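Local atomic coordinates of GTN Reductase (Agrobacterium tumefaciens, PDB entry 4JIQ), a protein that binds FMN and probably works as an NAD(P)H-dependent oxidoreductase of the Old Yellow Enzyme family, reducing compounds such as glycerol trinitrate. Residues H178-Y183 against R230-T235; F188-T193 against P247-V252; V266-T271 against F284-F289. All blocks are in the same frame, centred on the assembly; numbering follows the deposited sequence.

How the contacts relate
All three contacts belong to one eight-stranded parallel TIM barrel and come from its fourth to sixth strands and the segments that follow them. Contact 1 joins the ends of strands 174-178 and 227-231, contact 2 packs helix 184-189 against helix 245-257, and contact 3 sets strand 263-267 against helix 286-295. Along the chain the segments of contacts 1 and 2 alternate, and contact 3 follows both. The centres of contact 1 and contact 2 are about 10 Å apart, those of contact 1 and contact 3 about 11 Å, and those of contact 2 and contact 3 about 14 Å. Contacts 1 and 3 touch FMN, whereas contact 2 belongs to the helical layer outside.

Contact 1 (H178-Y183 against R230-T235); sequences HAANGY and RLSPVT. With 1L5 ([(1E)-1-nitroprop-1-en-2-yl]benzene), chain C; FMN (flavin mononucleotide), chain B.
The rings of His178 and Tyr183 and the guanidinium of Arg230 border the flavin pocket, His178 and Arg230 being paired in a parallel beta bridge. The imidazole stacks with Trp99 and turns an edge to the nitro group of the bound nitroalkene, with CE1 of His178 3.1 Å from its oxygen O. The same oxygen lies at the edge of the phenol ring, close to CE2 of Tyr183, while the carbonyl O of Asn181 sits 3.5 Å above one face of that ring, toward the rim. Arg230 leaves the backbone with CG anti to N (chi1 -176°) and stays extended to NE, which places NE 2.8 Å from FMN O2. Its NH2 meets FMN O3' in the guanidinium plane at 2.7 Å, and Gln97 and Asn305 stand beside it at the cofactor.

Asn181 ND2 points to the other nitro oxygen, O1, as a hydrogen-bond donor would, but the distance is too short to trust. Grouping a histidine and an asparagine around the nitro group is consistent with the substrate-binding pair of Old Yellow Enzyme relatives. The amide is held from behind, because its OD1 is hydrogen-bonded to Thr271 OG1, which Thr235 OG1 also engages.

Two hydrogen bonds join the segments: Asn181 N donates to the side-chain OG of Ser232 at 2.9 Å and almost straight (174°), whereas the backbone bond from Ala179 N to Arg230 O is weak. Small apolar groups fill in between: Ala179 CB lies 3.9 Å from Leu231 CD2, and Thr235 CG2 packs on Asn181 CA at 3.7 Å. The whole sits at the ends of strands 174-178 and 227-231, with strand 94-99 flanking His178, strand 263-267 bonded to Leu231, and helix 184-189 starting just after Tyr183.

Contact 2 (F188-T193 against P247-V252); sequences FLKSST and PLYNYV
Apolar packing comes first, and Leu189 carries most of it by sending its two methyl branches to different partners on helix 245-257. CD2 of Leu189 settles against CD1 of Leu248 at 3.7 Å and against CG2 of Val252 at 4.0 Å, thus meeting two residues one helical turn apart. The other branch, CD1 of Leu189, approaches the phenol end of Tyr249, 4.1 Å from CZ. Leu248 brings its second methyl in as well, with CD2 lying 3.5 Å from the carbonyl O of Leu189. That oxygen is not left without a partner, since Arg207 donates a hydrogen bond to it.

The polar side is a contact without a bond. Lys190 is bent at chi2 (-115°), which swings its outer chain across the tip of Tyr249 at about a right angle, bringing CE of Lys190 to 3.2 Å from OH of Tyr249. NZ of Lys190 passes 3.4 Å from the same hydroxyl, but at an angle too poor for a hydrogen bond. The ammonium is instead bonded to the carbonyl O of Pro233, with a weak, long ion pair to Glu186.

Helix 184-189 ends here, Lys190 being the first residue to leave helical angles. Leu211 of helix 209-222 touches both Leu189 and Val252, Arg207 of helix 204-207 touches Leu248, and helix 286-295 packs on Tyr249 through Phe289.

Contact 3 (V266-T271 against F284-F289); sequences VVEGAT and FDYASF. With FMN (flavin mononucleotide), chain B.
Within one beta-alpha-beta unit, the loop leaving strand 263-267 is held to the start of helix 286-295 by Tyr286. Its ring reaches across with CG anti to the carbonyl carbon (chi1 -72°), and OH accepts a hydrogen bond from Gly269 N at 2.8 Å, with an N-H...O angle of 151°. Both faces of the phenol are used. Over one lies CG of Glu268 in a CH-pi contact, 4.1 Å from the ring centroid; over the middle of the opposite face stands CD2 of Phe284. OE1 of Glu268 forms a salt bridge with Arg275 and is also hydrogen-bonded to the hydroxyl of Tyr308.

The unit runs on from helix 286-295 into strand 301-305, which bonds through its backbone to Val266 and Glu268. Deeper between strand and helix, Val266 CG2 meets the ring edge of Phe289 at CE2, 3.9 Å away. The helix is capped by Asp285, whose OD1 takes the N-H of Ser288 at 3.0 Å from above the carboxylate plane. At the far end of 266-271, CG2 of Thr271 rests against the FMN ribityl chain, 3.8 Å from O4'.

Contact 1 (H178-Y183 against R230-T235)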
loop_
_atom_site.group_PDB
_atom_site.type_symbol
_atom_site.label_atom_id
_atom_site.label_comp_id
_atom_site.label_asym_id
_atom_site.label_seq_id
_atom_site.Cartn_x
_atom_site.Cartn_y
_atom_site.Cartn_z
ATOM N N HIS A 178 -0.487 3.788 3.301
ATOM C CA HIS A 178 0.751 3.250 2.750
ATOM C C HIS A 178 1.952 3.696 3.584
ATOM O O HIS A 178 2.379 4.847 3.508
ATOM C CB HIS A 178 0.923 3.674 1.289
ATOM C CG HIS A 178 1.962 2.895 0.548
ATOM N ND1 HIS A 178 2.092 2.941 -0.825
ATOM C CD2 HIS A 178 2.923 2.046 0.986
ATOM C CE1 HIS A 178 3.086 2.159 -1.198
ATOM N NE2 HIS A 178 3.609 1.602 -0.121
ATOM N N ALA A 179 2.483 2.780 4.387
ATOM C CA ALA A 179 3.627 3.085 5.240
ATOM C C ALA A 179 4.772 2.107 4.979
ATOM O O ALA A 179 5.547 1.786 5.879
ATOM C CB ALA A 179 3.223 3.056 6.704
ATOM N N ALA A 180 4.877 1.654 3.733
ATOM C CA ALA A 180 5.819 0.609 3.371
ATOM C C ALA A 180 6.708 0.995 2.187
ATOM O O ALA A 180 6.559 2.068 1.603
ATOM C CB ALA A 180 5.068 -0.680 3.074
ATOM N N ASN A 181 7.639 0.104 1.856
ATOM C CA ASN A 181 8.472 0.208 0.647
ATOM C C ASN A 181 9.258 1.505 0.486
ATOM O O ASN A 181 9.493 1.968 -0.631
ATOM C CB ASN A 181 7.637 -0.064 -0.607
ATOM C CG ASN A 181 6.949 -1.413 -0.555
ATOM O OD1 ASN A 181 7.333 -2.289 0.224
ATOM N ND2 ASN A 181 5.932 -1.590 -1.383
ATOM N N GLY A 182 9.666 2.089 1.608
ATOM C CA GLY A 182 10.608 3.198 1.597
ATOM C C GLY A 182 10.039 4.541 1.174
ATOM O O GLY A 182 10.764 5.378 0.640
ATOM N N TYR A 183 8.753 4.761 1.425
ATOM C CA TYR A 183 8.128 6.025 1.061
ATOM C C TYR A 183 8.055 6.973 2.252
ATOM O O TYR A 183 8.724 6.732 3.256
ATOM C CB TYR A 183 6.768 5.784 0.400
ATOM C CG TYR A 183 6.903 5.113 -0.945
ATOM C CD1 TYR A 183 7.473 5.787 -2.018
ATOM C CD2 TYR A 183 6.487 3.803 -1.141
ATOM C CE1 TYR A 183 7.613 5.184 -3.252
ATOM C CE2 TYR A 183 6.624 3.189 -2.379
ATOM C CZ TYR A 183 7.188 3.886 -3.428
ATOM O OH TYR A 183 7.327 3.288 -4.660
ATOM N N ARG A 230 -0.256 -0.556 5.814
ATOM C CA ARG A 230 0.683 -1.513 5.252
ATOM C C ARG A 230 2.098 -1.233 5.751
ATOM O O ARG A 230 2.565 -0.095 5.720
ATOM C CB ARG A 230 0.632 -1.464 3.727
ATOM C CG ARG A 230 1.502 -2.497 3.026
ATOM C CD ARG A 230 1.245 -2.458 1.531
ATOM N NE ARG A 230 2.095 -3.371 0.769
ATOM C CZ ARG A 230 1.757 -4.617 0.460
ATOM N NH1 ARG A 230 0.598 -5.093 0.855
ATOM N NH2 ARG A 230 2.576 -5.386 -0.238
ATOM N N LEU A 231 2.769 -2.277 6.225
ATOM C CA LEU A 231 4.127 -2.153 6.741
ATOM C C LEU A 231 5.070 -3.132 6.045
ATOM O O LEU A 231 4.639 -4.173 5.551
ATOM C CB LEU A 231 4.147 -2.388 8.254
ATOM C CG LEU A 231 3.306 -1.413 9.084
ATOM C CD1 LEU A 231 3.217 -1.861 10.535
ATOM C CD2 LEU A 231 3.869 0.001 8.991
ATOM N N SER A 232 6.353 -2.786 6.001
ATOM C CA SER A 232 7.379 -3.674 5.459
ATOM C C SER A 232 8.690 -3.473 6.215
ATOM O O SER A 232 9.531 -2.670 5.804
ATOM C CB SER A 232 7.576 -3.438 3.959
ATOM O OG SER A 232 7.875 -2.083 3.683
ATOM N N PRO A 233 8.863 -4.207 7.326
ATOM C CA PRO A 233 9.962 -4.035 8.284
ATOM C C PRO A 233 11.361 -4.140 7.678
ATOM O O PRO A 233 12.233 -3.355 8.050
ATOM C CB PRO A 233 9.745 -5.186 9.272
ATOM C CG PRO A 233 8.309 -5.522 9.158
ATOM C CD PRO A 233 7.959 -5.301 7.721
ATOM N N VAL A 234 11.571 -5.085 6.767
ATOM C CA VAL A 234 12.918 -5.365 6.275
ATOM C C VAL A 234 13.125 -5.098 4.787
ATOM O O VAL A 234 14.137 -5.508 4.222
ATOM C CB VAL A 234 13.333 -6.820 6.569
ATOM C CG1 VAL A 234 13.353 -7.070 8.066
ATOM C CG2 VAL A 234 12.395 -7.793 5.865
ATOM N N THR A 235 12.181 -4.414 4.150
ATOM C CA THR A 235 12.327 -4.109 2.731
ATOM C C THR A 235 13.459 -3.109 2.501
ATOM O O THR A 235 13.655 -2.182 3.288
ATOM C CB THR A 235 11.013 -3.600 2.095
ATOM O OG1 THR A 235 11.091 -3.730 0.671
ATOM C CG2 THR A 235 10.756 -2.143 2.448
HETATM C C1 1L5 C . 5.392 0.816 -6.283
HETATM C C2 1L5 C . 6.103 0.959 -7.602
HETATM C C3 1L5 C . 7.178 0.124 -7.899
HETATM C C4 1L5 C . 7.860 0.228 -9.111
HETATM C C5 1L5 C . 7.462 1.166 -10.050
HETATM C C6 1L5 C . 6.382 1.990 -9.756
HETATM C C7 1L5 C . 5.701 1.887 -8.546
HETATM C C8 1L5 C . 6.007 0.138 -5.312
HETATM O O1 1L5 C . 5.614 -1.237 -3.746
HETATM N N 1L5 C . 5.526 -0.099 -4.166
HETATM O O 1L5 C . 4.924 0.847 -3.326
HETATM C C 1L5 C . 4.044 1.419 -6.032
HETATM N N1 FMN B . 3.056 -2.620 -3.109
HETATM C C2 FMN B . 2.365 -1.565 -2.542
HETATM O O2 FMN B . 2.281 -1.461 -1.317
HETATM N N3 FMN B . 1.766 -0.619 -3.346
HETATM C C4 FMN B . 1.852 -0.716 -4.720
HETATM O O4 FMN B . 1.304 0.139 -5.421
HETATM C C4A FMN B . 2.563 -1.767 -5.296
HETATM N N5 FMN B . 2.675 -1.898 -6.663
HETATM C C5A FMN B . 3.247 -3.016 -7.239
HETATM C C6 FMN B . 3.232 -3.177 -8.624
HETATM C C7 FMN B . 3.804 -4.306 -9.197
HETATM C C7M FMN B . 3.772 -4.478 -10.686
HETATM C C8 FMN B . 4.389 -5.281 -8.390
HETATM C C8M FMN B . 5.007 -6.501 -9.012
HETATM C C9 FMN B . 4.410 -5.115 -7.006
HETATM C C9A FMN B . 3.828 -3.986 -6.421
HETATM N N10 FMN B . 3.804 -3.808 -5.041
HETATM C C10 FMN B . 3.156 -2.722 -4.484
HETATM C "C1'" FMN B . 4.119 -4.939 -4.114
HETATM C "C2'" FMN B . 2.999 -5.970 -4.079
HETATM O "O2'" FMN B . 1.836 -5.399 -3.526
HETATM C "C3'" FMN B . 3.395 -7.172 -3.237
HETATM O "O3'" FMN B . 4.019 -6.740 -2.053
HETATM C "C4'" FMN B . 4.329 -8.149 -3.953
HETATM O "O4'" FMN B . 5.457 -7.533 -4.535
HETATM C "C5'" FMN B . 3.554 -8.926 -5.013
HETATM O "O5'" FMN B . 4.188 -10.170 -5.162
HETATM P P FMN B . 3.609 -11.415 -4.339
HETATM O O1P FMN B . 2.324 -11.899 -4.959
HETATM O O2P FMN B . 3.360 -10.997 -2.912
HETATM O O3P FMN B . 4.636 -12.514 -4.396
#

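Contact 2 (F188-T193 against P247-V252)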
loop_
_atom_site.group_PDB
_atom_site.type_symbol
_atom_site.label_atom_id
_atom_site.label_comp_id
_atom_site.label_asym_id
_atom_site.label_seq_id
_atom_site.Cartn_x
_atom_site.Cartn_y
_atom_site.Cartn_z
ATOM N N PHE A 188 10.486 8.594 7.595
ATOM C CA PHE A 188 10.515 9.071 8.975
ATOM C C PHE A 188 10.928 7.959 9.930
ATOM O O PHE A 188 11.669 8.192 10.884
ATOM C CB PHE A 188 9.145 9.617 9.394
ATOM C CG PHE A 188 8.948 11.071 9.077
ATOM C CD1 PHE A 188 9.433 12.048 9.929
ATOM C CD2 PHE A 188 8.275 11.462 7.931
ATOM C CE1 PHE A 188 9.256 13.389 9.642
ATOM C CE2 PHE A 188 8.097 12.802 7.638
ATOM C CZ PHE A 188 8.588 13.765 8.495
ATOM N N LEU A 189 10.440 6.752 9.664
ATOM C CA LEU A 189 10.656 5.612 10.551
ATOM C C LEU A 189 12.107 5.155 10.612
ATOM O O LEU A 189 12.656 4.957 11.694
ATOM C CB LEU A 189 9.780 4.428 10.132
ATOM C CG LEU A 189 8.401 4.296 10.775
ATOM C CD1 LEU A 189 7.793 2.950 10.418
ATOM C CD2 LEU A 189 8.500 4.457 12.283
ATOM N N LYS A 190 12.725 4.980 9.447
ATOM C CA LYS A 190 14.053 4.375 9.376
ATOM C C LYS A 190 15.184 5.378 9.604
ATOM O O LYS A 190 15.072 6.556 9.259
ATOM C CB LYS A 190 14.237 3.646 8.043
ATOM C CG LYS A 190 12.987 2.915 7.575
ATOM C CD LYS A 190 13.177 1.412 7.531
ATOM C CE LYS A 190 11.962 0.736 6.928
ATOM N NZ LYS A 190 12.167 -0.717 6.690
ATOM N N SER A 191 16.278 4.886 10.178
ATOM C CA SER A 191 17.409 5.725 10.564
ATOM C C SER A 191 18.151 6.385 9.398
ATOM O O SER A 191 18.541 7.547 9.492
ATOM C CB SER A 191 18.397 4.916 11.408
ATOM O OG SER A 191 17.773 4.405 12.572
ATOM N N SER A 192 18.351 5.646 8.309
ATOM C CA SER A 192 19.152 6.139 7.184
ATOM C C SER A 192 18.566 7.383 6.510
ATOM O O SER A 192 19.301 8.195 5.949
ATOM C CB SER A 192 19.362 5.036 6.144
ATOM O OG SER A 192 18.176 4.789 5.410
ATOM N N THR A 193 17.245 7.524 6.574
ATOM C CA THR A 193 16.542 8.643 5.949
ATOM C C THR A 193 16.243 9.783 6.924
ATOM O O THR A 193 16.111 10.937 6.513
ATOM C CB THR A 193 15.209 8.187 5.305
ATOM O OG1 THR A 193 14.528 7.295 6.197
ATOM C CG2 THR A 193 15.456 7.474 3.990
ATOM N N PRO A 247 13.189 -3.556 17.380
ATOM C CA PRO A 247 12.659 -2.700 18.448
ATOM C C PRO A 247 11.810 -1.561 17.888
ATOM O O PRO A 247 10.842 -1.141 18.525
ATOM C CB PRO A 247 13.922 -2.132 19.107
ATOM C CG PRO A 247 15.045 -3.009 18.648
ATOM C CD PRO A 247 14.657 -3.459 17.287
ATOM N N LEU A 248 12.175 -1.078 16.703
ATOM C CA LEU A 248 11.435 -0.008 16.041
ATOM C C LEU A 248 10.033 -0.455 15.640
ATOM O O LEU A 248 9.050 0.209 15.966
ATOM C CB LEU A 248 12.198 0.500 14.815
ATOM C CG LEU A 248 11.417 1.340 13.801
ATOM C CD1 LEU A 248 10.956 2.668 14.391
ATOM C CD2 LEU A 248 12.253 1.563 12.552
ATOM N N TYR A 249 9.943 -1.582 14.941
ATOM C CA TYR A 249 8.653 -2.078 14.463
ATOM C C TYR A 249 7.781 -2.732 15.539
ATOM O O TYR A 249 6.554 -2.700 15.442
ATOM C CB TYR A 249 8.833 -2.998 13.253
ATOM C CG TYR A 249 8.959 -2.228 11.961
ATOM C CD1 TYR A 249 10.196 -1.791 11.506
ATOM C CD2 TYR A 249 7.835 -1.911 11.209
ATOM C CE1 TYR A 249 10.311 -1.072 10.332
ATOM C CE2 TYR A 249 7.940 -1.194 10.037
ATOM C CZ TYR A 249 9.180 -0.776 9.604
ATOM O OH TYR A 249 9.286 -0.060 8.435
ATOM N N ASN A 250 8.404 -3.321 16.560
ATOM C CA ASN A 250 7.648 -3.843 17.700
ATOM C C ASN A 250 6.972 -2.716 18.478
ATOM O O ASN A 250 5.893 -2.896 19.041
ATOM C CB ASN A 250 8.537 -4.669 18.637
ATOM C CG ASN A 250 8.643 -6.130 18.216
ATOM O OD1 ASN A 250 8.565 -6.457 17.032
ATOM N ND2 ASN A 250 8.818 -7.016 19.191
ATOM N N TYR A 251 7.611 -1.552 18.500
ATOM C CA TYR A 251 7.045 -0.386 19.162
ATOM C C TYR A 251 5.870 0.185 18.374
ATOM O O TYR A 251 4.866 0.605 18.951
ATOM C CB TYR A 251 8.105 0.701 19.358
ATOM C CG TYR A 251 7.525 1.999 19.865
ATOM C CD1 TYR A 251 7.209 2.159 21.206
ATOM C CD2 TYR A 251 7.273 3.058 19.001
ATOM C CE1 TYR A 251 6.666 3.336 21.675
ATOM C CE2 TYR A 251 6.731 4.239 19.461
ATOM C CZ TYR A 251 6.429 4.374 20.799
ATOM O OH TYR A 251 5.888 5.553 21.270
ATOM N N VAL A 252 6.002 0.201 17.053
ATOM C CA VAL A 252 4.951 0.722 16.186
ATOM C C VAL A 252 3.626 -0.045 16.338
ATOM O O VAL A 252 2.571 0.571 16.470
ATOM C CB VAL A 252 5.412 0.786 14.704
ATOM C CG1 VAL A 252 4.264 1.167 13.792
ATOM C CG2 VAL A 252 6.567 1.775 14.549
#

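Contact 3 (V266-T271 against F284-F289)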
loop_
_atom_site.group_PDB
_atom_site.type_symbol
_atom_site.label_atom_id
_atom_site.label_comp_id
_atom_site.label_asym_id
_atom_site.label_seq_id
_atom_site.Cartn_x
_atom_site.Cartn_y
_atom_site.Cartn_z
ATOM N N VAL A 266 1.083 -6.735 6.223
ATOM C CA VAL A 266 2.514 -6.898 6.463
ATOM C C VAL A 266 3.245 -7.575 5.307
ATOM O O VAL A 266 2.903 -8.689 4.917
ATOM C CB VAL A 266 2.768 -7.720 7.741
ATOM C CG1 VAL A 266 4.259 -7.946 7.944
ATOM C CG2 VAL A 266 2.157 -7.026 8.948
ATOM N N VAL A 267 4.258 -6.899 4.772
ATOM C CA VAL A 267 5.117 -7.474 3.743
ATOM C C VAL A 267 6.249 -8.258 4.395
ATOM O O VAL A 267 7.139 -7.678 5.016
ATOM C CB VAL A 267 5.738 -6.382 2.852
ATOM C CG1 VAL A 267 6.606 -7.009 1.768
ATOM C CG2 VAL A 267 4.657 -5.510 2.244
ATOM N N GLU A 268 6.215 -9.578 4.256
ATOM C CA GLU A 268 7.234 -10.427 4.863
ATOM C C GLU A 268 8.429 -10.635 3.934
ATOM O O GLU A 268 8.312 -11.259 2.880
ATOM C CB GLU A 268 6.627 -11.763 5.301
ATOM C CG GLU A 268 5.521 -11.607 6.337
ATOM C CD GLU A 268 4.819 -12.915 6.665
ATOM O OE1 GLU A 268 4.836 -13.831 5.816
ATOM O OE2 GLU A 268 4.248 -13.023 7.773
ATOM N N GLY A 269 9.578 -10.099 4.335
ATOM C CA GLY A 269 10.786 -10.189 3.537
ATOM C C GLY A 269 10.918 -9.018 2.586
ATOM O O GLY A 269 10.106 -8.093 2.615
ATOM N N ALA A 270 11.949 -9.051 1.746
ATOM C CA ALA A 270 12.150 -8.007 0.750
ATOM C C ALA A 270 10.991 -8.014 -0.237
ATOM O O ALA A 270 10.585 -9.075 -0.714
ATOM C CB ALA A 270 13.471 -8.210 0.027
ATOM N N THR A 271 10.449 -6.837 -0.532
ATOM C CA THR A 271 9.336 -6.728 -1.468
ATOM C C THR A 271 9.771 -7.189 -2.852
ATOM O O THR A 271 10.659 -6.594 -3.462
ATOM C CB THR A 271 8.805 -5.287 -1.559
ATOM O OG1 THR A 271 8.387 -4.847 -0.260
ATOM C CG2 THR A 271 7.625 -5.215 -2.523
ATOM N N PHE A 284 14.697 -10.609 11.296
ATOM C CA PHE A 284 13.432 -10.156 11.865
ATOM C C PHE A 284 12.573 -11.331 12.335
ATOM O O PHE A 284 12.481 -12.355 11.658
ATOM C CB PHE A 284 12.666 -9.327 10.831
ATOM C CG PHE A 284 11.587 -8.462 11.419
ATOM C CD1 PHE A 284 11.880 -7.192 11.888
ATOM C CD2 PHE A 284 10.280 -8.915 11.496
ATOM C CE1 PHE A 284 10.893 -6.389 12.430
ATOM C CE2 PHE A 284 9.287 -8.115 12.034
ATOM C CZ PHE A 284 9.595 -6.850 12.502
ATOM N N ASP A 285 11.946 -11.173 13.497
ATOM C CA ASP A 285 11.052 -12.188 14.044
ATOM C C ASP A 285 9.599 -11.765 13.833
ATOM O O ASP A 285 9.100 -10.865 14.510
ATOM C CB ASP A 285 11.330 -12.392 15.537
ATOM C CG ASP A 285 10.649 -13.630 16.107
ATOM O OD1 ASP A 285 9.549 -13.996 15.641
ATOM O OD2 ASP A 285 11.222 -14.239 17.034
ATOM N N TYR A 286 8.924 -12.427 12.900
ATOM C CA TYR A 286 7.556 -12.064 12.544
ATOM C C TYR A 286 6.521 -12.521 13.575
ATOM O O TYR A 286 5.495 -11.865 13.762
ATOM C CB TYR A 286 7.215 -12.564 11.137
ATOM C CG TYR A 286 7.923 -11.782 10.054
ATOM C CD1 TYR A 286 7.400 -10.581 9.583
ATOM C CD2 TYR A 286 9.121 -12.228 9.515
ATOM C CE1 TYR A 286 8.048 -9.854 8.601
ATOM C CE2 TYR A 286 9.778 -11.507 8.530
ATOM C CZ TYR A 286 9.237 -10.322 8.076
ATOM O OH TYR A 286 9.889 -9.601 7.097
ATOM N N ALA A 287 6.796 -13.634 14.248
ATOM C CA ALA A 287 5.917 -14.117 15.311
ATOM C C ALA A 287 5.954 -13.177 16.513
ATOM O O ALA A 287 4.928 -12.921 17.146
ATOM C CB ALA A 287 6.303 -15.525 15.730
ATOM N N SER A 288 7.144 -12.671 16.824
ATOM C CA SER A 288 7.315 -11.684 17.883
ATOM C C SER A 288 6.623 -10.384 17.484
ATOM O O SER A 288 5.953 -9.746 18.296
ATOM C CB SER A 288 8.801 -11.434 18.137
ATOM O OG SER A 288 9.000 -10.364 19.044
ATOM N N PHE A 289 6.791 -10.013 16.218
ATOM C CA PHE A 289 6.181 -8.818 15.645
ATOM C C PHE A 289 4.656 -8.838 15.773
ATOM O O PHE A 289 4.054 -7.853 16.198
ATOM C CB PHE A 289 6.596 -8.694 14.176
ATOM C CG PHE A 289 6.077 -7.463 13.492
ATOM C CD1 PHE A 289 6.371 -6.205 13.981
ATOM C CD2 PHE A 289 5.319 -7.568 12.335
ATOM C CE1 PHE A 289 5.902 -5.077 13.345
ATOM C CE2 PHE A 289 4.848 -6.441 11.693
ATOM C CZ PHE A 289 5.140 -5.193 12.198
HETATM N N1 FMN B . 3.056 -2.620 -3.109
HETATM C C2 FMN B . 2.365 -1.565 -2.542
HETATM O O2 FMN B . 2.281 -1.461 -1.317
HETATM N N3 FMN B . 1.766 -0.619 -3.346
HETATM C C4 FMN B . 1.852 -0.716 -4.720
HETATM O O4 FMN B . 1.304 0.139 -5.421
HETATM C C4A FMN B . 2.563 -1.767 -5.296
HETATM N N5 FMN B . 2.675 -1.898 -6.663
HETATM C C5A FMN B . 3.247 -3.016 -7.239
HETATM C C6 FMN B . 3.232 -3.177 -8.624
HETATM C C7 FMN B . 3.804 -4.306 -9.197
HETATM C C7M FMN B . 3.772 -4.478 -10.686
HETATM C C8 FMN B . 4.389 -5.281 -8.390
HETATM C C8M FMN B . 5.007 -6.501 -9.012
HETATM C C9 FMN B . 4.410 -5.115 -7.006
HETATM C C9A FMN B . 3.828 -3.986 -6.421
HETATM N N10 FMN B . 3.804 -3.808 -5.041
HETATM C C10 FMN B . 3.156 -2.722 -4.484
HETATM C "C1'" FMN B . 4.119 -4.939 -4.114
HETATM C "C2'" FMN B . 2.999 -5.970 -4.079
HETATM O "O2'" FMN B . 1.836 -5.399 -3.526
HETATM C "C3'" FMN B . 3.395 -7.172 -3.237
HETATM O "O3'" FMN B . 4.019 -6.740 -2.053
HETATM C "C4'" FMN B . 4.329 -8.149 -3.953
HETATM O "O4'" FMN B . 5.457 -7.533 -4.535
HETATM C "C5'" FMN B . 3.554 -8.926 -5.013
HETATM O "O5'" FMN B . 4.188 -10.170 -5.162
HETATM P P FMN B . 3.609 -11.415 -4.339
HETATM O O1P FMN B . 2.324 -11.899 -4.959
HETATM O O2P FMN B . 3.360 -10.997 -2.912
HETATM O O3P FMN B . 4.636 -12.514 -4.396
#